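PDB 2P4S: purine nucleoside phosphorylase from Anopheles gambiae, which catalyses the phosphorolysis of inosine, guanosine and their 2'-deoxy forms to the free purine base and pentose 1-phosphate in purine salvage. Local coordinates for residues E97-L102 / M188-C193. Residues are numbered along the deposited sequence; the frame is centred on the assembly and turned at random.
Sequences EIATYL and MHLIGC
Ala-99 is the small bump at the middle of this contact, and its methyl enters the hollow between Leu-190 and Ile-191. CB of Ala-99 sits 3.7 Å from CB of Leu-190. The same methyl is 4.0 Å from CG1 of Ile-191. Because the alanine is so short, the backbones come close, with the CA atoms of Ala-99 and Ile-191 5.7 Å apart. Leu-190 meets the methyl with the root of its side chain. The side chain of Leu-190 also touches Tyr-92, Leu-95 and Gln-96 of the same helix, 92-105.

One turn on from Ala-99, Leu-102 adds a second bump. Its CD1 lies 4.1 Å from CD1 of Ile-191, and the two side chains cross at about a right angle. The torsions of Ile-191 explain its double role. CG1 stands beside the backbone N (chi1 -74°), and chi2 is extended at 168°. CG1 therefore faces Ala-99, while CD1 runs on to Leu-102.

This is apolar helix-to-helix packing on the alpha/beta fold of the PNP/MTAP family. Helix 92-105, near the start of the modelled chain, lies against the C-terminal end of helix 178-191. That helix leads directly into strand 195-204 of the central sheet. A Schellman motif makes the turn. Gly-192 has positive phi (108°). Its N forms a hydrogen bond to His-189 O at 2.7 Å. Cys-193 N forms a hydrogen bond to Met-188 O at 2.9 Å.

Side chains from the sheet also pack here. Phe-155 of strand 152-158 touches both Leu-102 and Ile-191, and Met-164 of strand 161-167 also packs on Ile-191. The side chain of Leu-102 is about 11 Å from that of Phe-170, which belongs to the phosphate-binding site.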
# COMPACT_ATOMS: atom_id res chain seq x y z
N GLU A 97 -30.86 10.11 -0.69
CA GLU A 97 -31.69 9.83 0.51
C GLU A 97 -31.18 10.62 1.74
O GLU A 97 -31.95 11.33 2.44
CB GLU A 97 -31.70 8.33 0.91
CG GLU A 97 -32.40 7.27 0.01
CD GLU A 97 -32.17 5.80 0.55
OE1 GLU A 97 -32.21 5.59 1.82
OE2 GLU A 97 -31.95 4.84 -0.27
N ILE A 98 -29.88 10.44 2.04
CA ILE A 98 -29.25 11.09 3.18
C ILE A 98 -29.33 12.62 3.03
O ILE A 98 -29.67 13.33 3.99
CB ILE A 98 -27.75 10.61 3.39
CG1 ILE A 98 -27.64 9.07 3.35
CG2 ILE A 98 -27.13 11.25 4.65
CD1 ILE A 98 -26.19 8.52 3.41
N ALA A 99 -29.02 13.12 1.84
CA ALA A 99 -29.06 14.58 1.62
C ALA A 99 -30.49 15.11 1.89
O ALA A 99 -30.69 16.07 2.66
CB ALA A 99 -28.59 14.95 0.19
N THR A 100 -31.48 14.46 1.25
CA THR A 100 -32.91 14.82 1.35
C THR A 100 -33.38 14.77 2.80
O THR A 100 -34.02 15.72 3.26
CB THR A 100 -33.80 13.97 0.42
OG1 THR A 100 -33.52 14.32 -0.94
CG2 THR A 100 -35.28 14.26 0.67
N TYR A 101 -32.97 13.71 3.52
CA TYR A 101 -33.24 13.57 4.95
C TYR A 101 -32.86 14.82 5.74
O TYR A 101 -33.62 15.31 6.58
CB TYR A 101 -32.51 12.35 5.53
CG TYR A 101 -32.72 12.18 7.01
CD1 TYR A 101 -33.83 11.46 7.50
CD2 TYR A 101 -31.85 12.77 7.92
CE1 TYR A 101 -34.05 11.33 8.86
CE2 TYR A 101 -32.05 12.65 9.29
CZ TYR A 101 -33.17 11.91 9.76
OH TYR A 101 -33.40 11.81 11.13
N LEU A 102 -31.66 15.31 5.50
CA LEU A 102 -31.18 16.49 6.22
C LEU A 102 -31.83 17.79 5.68
O LEU A 102 -32.18 18.67 6.45
CB LEU A 102 -29.64 16.56 6.10
CG LEU A 102 -28.86 15.38 6.73
CD1 LEU A 102 -27.42 15.25 6.20
CD2 LEU A 102 -28.86 15.55 8.23
N MET A 188 -22.51 16.50 1.46
CA MET A 188 -22.27 17.94 1.40
C MET A 188 -22.50 18.52 -0.02
O MET A 188 -23.20 19.51 -0.20
CB MET A 188 -20.87 18.30 1.90
CG MET A 188 -20.61 18.13 3.40
SD MET A 188 -18.81 18.26 3.77
CE MET A 188 -18.89 18.32 5.55
N HIS A 189 -21.94 17.88 -1.04
CA HIS A 189 -22.12 18.29 -2.42
C HIS A 189 -23.62 18.25 -2.82
O HIS A 189 -24.16 19.23 -3.36
CB HIS A 189 -21.29 17.35 -3.30
CG HIS A 189 -21.61 17.42 -4.76
ND1 HIS A 189 -21.35 18.53 -5.54
CD2 HIS A 189 -22.09 16.47 -5.60
CE1 HIS A 189 -21.71 18.28 -6.79
NE2 HIS A 189 -22.16 17.03 -6.85
N LEU A 190 -24.27 17.12 -2.57
CA LEU A 190 -25.67 16.95 -2.93
C LEU A 190 -26.56 18.01 -2.26
O LEU A 190 -27.51 18.48 -2.85
CB LEU A 190 -26.14 15.54 -2.58
CG LEU A 190 -25.60 14.42 -3.45
CD1 LEU A 190 -26.18 13.08 -2.96
CD2 LEU A 190 -25.88 14.67 -4.96
N ILE A 191 -26.22 18.38 -1.03
CA ILE A 191 -26.84 19.50 -0.32
C ILE A 191 -26.54 20.89 -0.93
O ILE A 191 -27.25 21.84 -0.62
CB ILE A 191 -26.43 19.44 1.16
CG1 ILE A 191 -27.21 18.29 1.86
CG2 ILE A 191 -26.52 20.81 1.89
CD1 ILE A 191 -26.67 17.95 3.23
N GLY A 192 -25.49 21.00 -1.76
CA GLY A 192 -25.09 22.25 -2.36
C GLY A 192 -23.82 22.92 -1.86
O GLY A 192 -23.55 24.02 -2.28
N CYS A 193 -23.05 22.30 -0.96
CA CYS A 193 -21.69 22.81 -0.64
C CYS A 193 -20.81 22.85 -1.88
O CYS A 193 -20.69 21.84 -2.61
CB CYS A 193 -21.01 22.00 0.46
SG CYS A 193 -21.87 22.02 2.03